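Long-range contacts in ribonuclease H (Uncultured organism, PDB 3U3G), which probably cleaves the RNA strand of RNA/DNA hybrids, as a type 1 ribonuclease H: residues A[5-10]-A[73-78]; A[13-18]-A[42-47]. All blocks are in the same frame, centred on the assembly; numbering follows the deposited sequence.

Contact 1 of 2, residues A[5-10]-A[73-78]; sequences IIYTDG and EVRMDS
One face of the Arg75 guanidinium lies against the CG2 methyl of Ile5, which sits toward the rim of the group with CG2 3.5 Å from Arg75 NE; Glu73 CD stands at its edge, in the guanidinium plane. The Tyr7 ring is turned 84° to that plane and runs beside the arginine chain, Arg75 CD lying 3.6 Å from Tyr7 CE2. These residues share one face of the parallel strand pair at the heart of the RNase H fold. Arg75 suits the place because its aliphatic stem, extended from CG to NE, packs on Ile5 and Tyr7 while its charged end makes a salt bridge to Glu73 OE2, Arg75 NE to OE2 2.7 Å, meeting OE2 on its anti side, and gives Tyr7 OH a weak bond from NH1. A leucine in place of Arg75 would probably leave the Glu73 carboxylate without its positive mate and the tyrosine hydroxyl without this donor. Short backbone bonds, Ile6 N to Glu73 O and Arg75 N to Ile6 O, both 2.7 Å, join the strands, and Ile6 and Val74 turn their branched side chains to the other face, where helix 45-60 packs on Ile6. Beyond the pairing, Asp9 and Asp77, with Glu49 and Asp128 near Asp9, probably correspond to the acidic cluster that binds the catalytic metals in RNases H. Asn124 holds Asp77 OD1, and a water donates to Asp9 OD2 at 2.9 Å and to Asp77 OD2 at 2.8 Å.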
ATOM      1  N   ILE A   5      -6.267   9.204  -4.488  1.00  9.22           N
ATOM      2  CA  ILE A   5      -6.667   8.267  -3.445  1.00 10.26           C
ATOM      3  C   ILE A   5      -6.069   6.902  -3.749  1.00  9.97           C
ATOM      4  O   ILE A   5      -6.256   6.357  -4.845  1.00  9.77           O
ATOM      5  CB  ILE A   5      -8.213   8.141  -3.353  1.00 10.55           C
ATOM      6  CG1 ILE A   5      -8.837   9.508  -3.051  1.00 14.47           C
ATOM      7  CG2 ILE A   5      -8.599   7.132  -2.262  1.00 10.94           C
ATOM      8  CD1 ILE A   5     -10.329   9.547  -3.269  1.00 20.46           C
ATOM      9  N   ILE A   6      -5.327   6.363  -2.790  1.00  9.06           N
ATOM     10  CA  ILE A   6      -4.608   5.109  -2.957  1.00  8.84           C
ATOM     11  C   ILE A   6      -5.204   4.076  -2.009  1.00 10.77           C
ATOM     12  O   ILE A   6      -5.523   4.407  -0.864  1.00 12.19           O
ATOM     13  CB  ILE A   6      -3.115   5.290  -2.614  1.00 10.35           C
ATOM     14  CG1 ILE A   6      -2.460   6.332  -3.526  1.00 11.20           C
ATOM     15  CG2 ILE A   6      -2.378   3.961  -2.725  1.00 12.42           C
ATOM     16  CD1 ILE A   6      -1.052   6.726  -3.109  1.00 14.98           C
ATOM     17  N   TYR A   7      -5.474   2.872  -2.508  1.00  9.45           N
ATOM     18  CA  TYR A   7      -5.797   1.723  -1.658  1.00  8.20           C
ATOM     19  C   TYR A   7      -4.662   0.723  -1.786  1.00  7.93           C
ATOM     20  O   TYR A   7      -4.220   0.422  -2.903  1.00  8.77           O
ATOM     21  CB  TYR A   7      -7.076   1.022  -2.135  1.00  9.35           C
ATOM     22  CG  TYR A   7      -8.286   1.920  -2.227  1.00 10.27           C
ATOM     23  CD1 TYR A   7      -8.383   2.884  -3.230  1.00 10.47           C
ATOM     24  CD2 TYR A   7      -9.258   1.902  -1.233  1.00  9.71           C
ATOM     25  CE1 TYR A   7      -9.502   3.711  -3.329  1.00 12.69           C
ATOM     26  CE2 TYR A   7     -10.370   2.735  -1.314  1.00 12.46           C
ATOM     27  CZ  TYR A   7     -10.456   3.665  -2.326  1.00 11.70           C
ATOM     28  OH  TYR A   7     -11.530   4.551  -2.380  1.00 13.81           O
ATOM     29  N   THR A   8      -4.209   0.177  -0.671  1.00  8.66           N
ATOM     30  CA  THR A   8      -3.197  -0.869  -0.748  1.00  8.73           C
ATOM     31  C   THR A   8      -3.607  -2.098   0.024  1.00  9.03           C
ATOM     32  O   THR A   8      -4.363  -2.008   0.994  1.00 10.92           O
ATOM     33  CB  THR A   8      -1.806  -0.412  -0.250  1.00  9.08           C
ATOM     34  OG1 THR A   8      -1.849  -0.186   1.166  1.00 10.08           O
ATOM     35  CG2 THR A   8      -1.357   0.872  -0.956  1.00  8.43           C
ATOM     36  N   ASP A   9      -3.091  -3.241  -0.400  1.00  8.83           N
ATOM     37  CA  ASP A   9      -3.207  -4.474   0.366  1.00 10.66           C
ATOM     38  C   ASP A   9      -2.024  -5.370   0.008  1.00 10.06           C
ATOM     39  O   ASP A   9      -1.439  -5.267  -1.081  1.00  8.85           O
ATOM     40  CB  ASP A   9      -4.535  -5.184   0.043  1.00 10.60           C
ATOM     41  CG  ASP A   9      -4.947  -6.205   1.104  1.00 17.74           C
ATOM     42  OD1 ASP A   9      -4.380  -6.215   2.216  1.00 14.41           O
ATOM     43  OD2 ASP A   9      -5.868  -7.003   0.820  1.00 31.30           O
ATOM     44  N   GLY A  10      -1.665  -6.251   0.933  1.00  8.77           N
ATOM     45  CA  GLY A  10      -0.675  -7.280   0.676  1.00  9.47           C
ATOM     46  C   GLY A  10      -1.083  -8.527   1.422  1.00 10.80           C
ATOM     47  O   GLY A  10      -1.750  -8.453   2.453  1.00 14.38           O
ATOM     48  N   GLU A  73      -4.080  10.535  -0.317  1.00 10.31           N
ATOM     49  CA  GLU A  73      -4.610   9.795   0.818  1.00 11.91           C
ATOM     50  C   GLU A  73      -4.417   8.309   0.538  1.00 13.74           C
ATOM     51  O   GLU A  73      -4.712   7.846  -0.571  1.00 13.51           O
ATOM     52  CB  GLU A  73      -6.097  10.130   0.969  1.00 14.54           C
ATOM     53  CG  GLU A  73      -6.863   9.349   2.016  1.00 15.21           C
ATOM     54  CD  GLU A  73      -8.249   9.917   2.220  1.00 20.11           C
ATOM     55  OE1 GLU A  73      -8.358  11.115   2.549  1.00 24.55           O
ATOM     56  OE2 GLU A  73      -9.215   9.144   2.185  1.00 16.13           O
ATOM     57  N   VAL A  74      -3.954   7.570   1.545  1.00 10.34           N
ATOM     58  CA  VAL A  74      -3.808   6.115   1.453  1.00  9.13           C
ATOM     59  C   VAL A  74      -4.805   5.449   2.388  1.00 10.38           C
ATOM     60  O   VAL A  74      -4.866   5.793   3.575  1.00 11.66           O
ATOM     61  CB  VAL A  74      -2.387   5.667   1.849  1.00 10.83           C
ATOM     62  CG1 VAL A  74      -2.333   4.139   1.952  1.00 12.63           C
ATOM     63  CG2 VAL A  74      -1.371   6.166   0.851  1.00 14.25           C
ATOM     64  N   ARG A  75      -5.670   4.623   1.812  1.00  8.26           N
ATOM     65  CA  ARG A  75      -6.696   3.881   2.535  1.00  9.32           C
ATOM     66  C   ARG A  75      -6.297   2.425   2.700  1.00  9.44           C
ATOM     67  O   ARG A  75      -5.869   1.773   1.746  1.00 11.27           O
ATOM     68  CB  ARG A  75      -8.029   3.974   1.793  1.00  8.35           C
ATOM     69  CG  ARG A  75      -8.527   5.408   1.722  1.00  9.33           C
ATOM     70  CD  ARG A  75      -9.785   5.573   0.889  1.00 12.68           C
ATOM     71  NE  ARG A  75     -10.209   6.976   0.896  1.00 11.64           N
ATOM     72  CZ  ARG A  75     -11.299   7.433   0.287  1.00 15.71           C
ATOM     73  NH1 ARG A  75     -12.079   6.600  -0.384  1.00 20.12           N
ATOM     74  NH2 ARG A  75     -11.547   8.740   0.281  1.00 14.04           N
ATOM     75  N   MET A  76      -6.360   1.937   3.934  1.00  9.56           N
ATOM     76  CA  MET A  76      -5.974   0.569   4.244  1.00 11.22           C
ATOM     77  C   MET A  76      -7.029  -0.029   5.145  1.00 11.12           C
ATOM     78  O   MET A  76      -7.553   0.655   6.023  1.00 11.73           O
ATOM     79  CB  MET A  76      -4.654   0.571   5.006  1.00 10.16           C
ATOM     80  CG  MET A  76      -3.516   1.244   4.269  1.00 12.64           C
ATOM     81  SD  MET A  76      -2.001   1.276   5.237  1.00 16.00           S
ATOM     82  CE  MET A  76      -1.102  -0.102   4.537  1.00 28.39           C
ATOM     83  N   ASP A  77      -7.248  -1.334   5.025  1.00 12.89           N
ATOM     84  CA  ASP A  77      -8.199  -1.990   5.905  1.00 13.64           C
ATOM     85  C   ASP A  77      -7.579  -2.610   7.156  1.00 15.92           C
ATOM     86  O   ASP A  77      -8.305  -3.117   8.015  1.00 24.84           O
ATOM     87  CB  ASP A  77      -9.105  -2.976   5.144  1.00 12.78           C
ATOM     88  CG  ASP A  77      -8.363  -4.206   4.630  1.00 22.82           C
ATOM     89  OD1 ASP A  77      -7.295  -4.026   4.021  1.00 22.25           O
ATOM     90  OD2 ASP A  77      -9.028  -5.261   4.474  1.00 22.98           O
ATOM     91  N   SER A  78      -6.320  -2.283   7.413  1.00 14.63           N
ATOM     92  CA  SER A  78      -5.679  -2.682   8.662  1.00 14.53           C
ATOM     93  C   SER A  78      -5.567  -1.467   9.579  1.00 12.73           C
ATOM     94  O   SER A  78      -4.771  -0.565   9.330  1.00 13.58           O
ATOM     95  CB  SER A  78      -4.278  -3.238   8.386  1.00 16.03           C
ATOM     96  OG  SER A  78      -3.540  -3.362   9.596  1.00 19.06           O
TER
HETATM   97  O   HOH W   1      -4.694  -2.662   3.665  1.00 17.11           O
HETATM   98  O   HOH W   2      -8.398  -6.660   2.123  1.00 33.29           O

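Contact 2 of 2, residues A[13-18]-A[42-47]; sequences RGNPGP and ETTNNV
The Glu42 side chain lies alongside the Pro18 ring, both pointing the same way, with Glu42 CD 4.2 Å from Pro18 CD. Glu42 CG stands anti to the carbonyl carbon (chi1 -58°), which carries the aliphatic stem along the Gly17-Pro18 peptide and leaves Glu42 CG 3.9 Å from Pro18 N. Here, in the RNase H fold, the start of strand 17-26 pairs with the chain that has just left its antiparallel neighbour, strand 32-41, and is about to enter helix 45-60. Gly17 and Thr43 form an antiparallel hydrogen-bonded pair: Gly17 N to Thr43 O and Thr43 N to Gly17 O are both 3.0 Å. Glycine suits position 17 because a side chain there would run into the carbonyl of Arg13, and Gly14 adopts backbone angles that would press any CB against the preceding carbonyl oxygen. The turn between them contains a cis peptide before Pro16, whose CB rests 3.3 Å from Thr43 O. Pro18 also touches Ile135 and Leu139 of helix 125-139, where an apolar ring fits. Asn15 turns its amide toward Thr44, Asn15 ND2 lying 3.5 Å from the Thr44 CG2 methyl. A water takes the Asn45 N-H at 3.0 Å and donates to Gly14 O, linking turn to helix start. Thr44, the N-cap residue, caps the start of helix 45-60, its OG1 accepting a weak bond from Val47 N, 3.4 Å away.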
ATOM      1  N   ARG A  13       0.354 -16.512   1.390  1.00 15.47           N
ATOM      2  CA  ARG A  13      -0.276 -17.811   1.573  1.00 16.92           C
ATOM      3  C   ARG A  13       0.674 -18.680   2.360  1.00 18.19           C
ATOM      4  O   ARG A  13       1.416 -19.431   1.821  1.00 20.78           O
ATOM      5  CB  ARG A  13      -0.611 -18.410   0.210  1.00 19.13           C
ATOM      6  CG  ARG A  13      -1.532 -17.559  -0.506  1.00 21.85           C
ATOM      7  CD  ARG A  13      -2.360 -18.247  -1.517  1.00 24.95           C
ATOM      8  NE  ARG A  13      -3.263 -17.310  -2.165  1.00 24.58           N
ATOM      9  CZ  ARG A  13      -3.682 -17.426  -3.406  1.00 22.51           C
ATOM     10  NH1 ARG A  13      -3.295 -18.438  -4.118  1.00 21.06           N
ATOM     11  NH2 ARG A  13      -4.446 -16.498  -3.905  1.00 18.40           N
ATOM     12  N   GLY A  14       0.672 -18.504   3.653  1.00 19.45           N
ATOM     13  CA  GLY A  14       1.688 -19.156   4.420  1.00 23.09           C
ATOM     14  C   GLY A  14       2.368 -18.138   5.275  1.00 20.85           C
ATOM     15  O   GLY A  14       2.040 -16.979   5.220  1.00 24.68           O
ATOM     16  N   ASN A  15       3.225 -18.627   6.135  1.00 23.82           N
ATOM     17  CA  ASN A  15       3.938 -17.751   7.007  1.00 23.82           C
ATOM     18  C   ASN A  15       5.407 -18.100   7.237  1.00 26.80           C
ATOM     19  O   ASN A  15       5.760 -18.410   8.329  1.00 32.38           O
ATOM     20  CB  ASN A  15       3.106 -17.811   8.299  1.00 27.26           C
ATOM     21  CG  ASN A  15       3.550 -16.880   9.346  1.00 33.76           C
ATOM     22  OD1 ASN A  15       3.390 -17.157  10.502  1.00 43.23           O
ATOM     23  ND2 ASN A  15       3.992 -15.725   8.967  1.00 38.47           N
ATOM     24  N   PRO A  16       6.278 -18.017   6.252  1.00 22.77           N
ATOM     25  CA  PRO A  16       6.024 -17.271   5.004  1.00 19.02           C
ATOM     26  C   PRO A  16       5.558 -18.146   3.889  1.00 20.52           C
ATOM     27  O   PRO A  16       5.620 -19.345   3.948  1.00 18.98           O
ATOM     28  CB  PRO A  16       7.419 -16.758   4.644  1.00 17.56           C
ATOM     29  CG  PRO A  16       8.353 -17.862   5.133  1.00 21.38           C
ATOM     30  CD  PRO A  16       7.702 -18.280   6.419  1.00 26.26           C
ATOM     31  N   GLY A  17       5.082 -17.516   2.850  1.00 16.00           N
ATOM     32  CA  GLY A  17       4.604 -18.236   1.680  1.00 15.15           C
ATOM     33  C   GLY A  17       4.467 -17.290   0.502  1.00 14.82           C
ATOM     34  O   GLY A  17       4.710 -16.087   0.643  1.00 15.62           O
ATOM     35  N   PRO A  18       4.088 -17.827  -0.666  1.00 13.06           N
ATOM     36  CA  PRO A  18       3.862 -17.027  -1.873  1.00 13.84           C
ATOM     37  C   PRO A  18       3.007 -15.789  -1.581  1.00 13.65           C
ATOM     38  O   PRO A  18       1.929 -15.888  -1.002  1.00 12.77           O
ATOM     39  CB  PRO A  18       3.125 -18.000  -2.802  1.00 14.97           C
ATOM     40  CG  PRO A  18       3.606 -19.362  -2.349  1.00 15.37           C
ATOM     41  CD  PRO A  18       3.664 -19.228  -0.856  1.00 15.38           C
ATOM     42  N   GLU A  42       8.257 -15.137  -1.667  1.00 12.77           N
ATOM     43  CA  GLU A  42       7.703 -15.689  -0.432  1.00 14.71           C
ATOM     44  C   GLU A  42       8.038 -14.806   0.751  1.00 13.91           C
ATOM     45  O   GLU A  42       9.198 -14.427   0.954  1.00 16.78           O
ATOM     46  CB  GLU A  42       8.222 -17.107  -0.194  1.00 16.36           C
ATOM     47  CG  GLU A  42       7.889 -18.054  -1.329  1.00 19.47           C
ATOM     48  CD  GLU A  42       7.834 -19.501  -0.893  1.00 30.74           C
ATOM     49  OE1 GLU A  42       7.826 -19.760   0.328  1.00 33.90           O
ATOM     50  OE2 GLU A  42       7.700 -20.370  -1.774  1.00 30.82           O
ATOM     51  N   THR A  43       6.998 -14.350   1.438  1.00 13.70           N
ATOM     52  CA  THR A  43       7.179 -13.533   2.624  1.00 13.55           C
ATOM     53  C   THR A  43       6.035 -13.736   3.613  1.00 15.00           C
ATOM     54  O   THR A  43       5.185 -14.605   3.425  1.00 14.55           O
ATOM     55  CB  THR A  43       7.282 -12.039   2.276  1.00 15.03           C
ATOM     56  OG1 THR A  43       7.825 -11.336   3.405  1.00 23.81           O
ATOM     57  CG2 THR A  43       5.904 -11.483   1.932  1.00 12.96           C
ATOM     58  N   THR A  44       6.033 -12.960   4.687  1.00 17.50           N
ATOM     59  CA  THR A  44       4.890 -12.954   5.586  1.00 15.76           C
ATOM     60  C   THR A  44       3.850 -11.926   5.178  1.00 17.91           C
ATOM     61  O   THR A  44       4.106 -11.055   4.333  1.00 16.69           O
ATOM     62  CB  THR A  44       5.311 -12.667   7.023  1.00 19.27           C
ATOM     63  OG1 THR A  44       5.865 -11.345   7.087  1.00 19.22           O
ATOM     64  CG2 THR A  44       6.346 -13.674   7.480  1.00 22.18           C
ATOM     65  N   ASN A  45       2.663 -12.063   5.752  1.00 15.03           N
ATOM     66  CA  ASN A  45       1.559 -11.187   5.463  1.00 14.53           C
ATOM     67  C   ASN A  45       1.926  -9.735   5.741  1.00 12.34           C
ATOM     68  O   ASN A  45       1.608  -8.841   4.965  1.00 13.13           O
ATOM     69  CB  ASN A  45       0.334 -11.587   6.290  1.00 18.35           C
ATOM     70  CG  ASN A  45      -0.950 -11.380   5.542  1.00 27.32           C
ATOM     71  OD1 ASN A  45      -1.528 -10.289   5.597  1.00 29.04           O
ATOM     72  ND2 ASN A  45      -1.227 -12.292   4.611  1.00 19.70           N
ATOM     73  N   ASN A  46       2.442  -9.481   6.938  1.00 17.67           N
ATOM     74  CA  ASN A  46       2.696  -8.109   7.351  1.00 16.30           C
ATOM     75  C   ASN A  46       3.779  -7.445   6.502  1.00 10.85           C
ATOM     76  O   ASN A  46       3.682  -6.264   6.188  1.00 12.75           O
ATOM     77  CB  ASN A  46       3.059  -8.040   8.832  1.00 17.07           C
ATOM     78  CG  ASN A  46       1.845  -8.088   9.734  1.00 23.38           C
ATOM     79  OD1 ASN A  46       0.724  -7.780   9.314  1.00 24.28           O
ATOM     80  ND2 ASN A  46       2.073  -8.397  11.004  1.00 24.61           N
ATOM     81  N   VAL A  47       4.790  -8.223   6.126  1.00 12.69           N
ATOM     82  CA  VAL A  47       5.787  -7.729   5.189  1.00 11.58           C
ATOM     83  C   VAL A  47       5.168  -7.386   3.840  1.00 12.85           C
ATOM     84  O   VAL A  47       5.402  -6.288   3.324  1.00 10.90           O
ATOM     85  CB  VAL A  47       6.986  -8.664   5.045  1.00 10.40           C
ATOM     86  CG1 VAL A  47       7.835  -8.279   3.823  1.00 15.39           C
ATOM     87  CG2 VAL A  47       7.832  -8.619   6.317  1.00 13.30           C
TER
HETATM   88  O   HOH W   3       2.490 -14.773   6.995  1.00 29.75           O

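How the contacts relate
The centres of the two contacts are about 19 Å apart: contact 1 lies deep in the middle of the chain, contact 2 at the surface. Along the chain the segments come in the order 5-10, 13-18, 42-47 and 73-78, so both segments of contact 2 fall between those of contact 1. They share one mixed sheet, in which strand 3-12 is flanked by strand 17-26 and strand 71-76. Helix 45-60, which starts in contact 2, runs back over the sheet to cover side chains of contact 1 and brings Glu49 to Asp9, consistent with an acidic site assembled from strand 3-12 and helix 45-60.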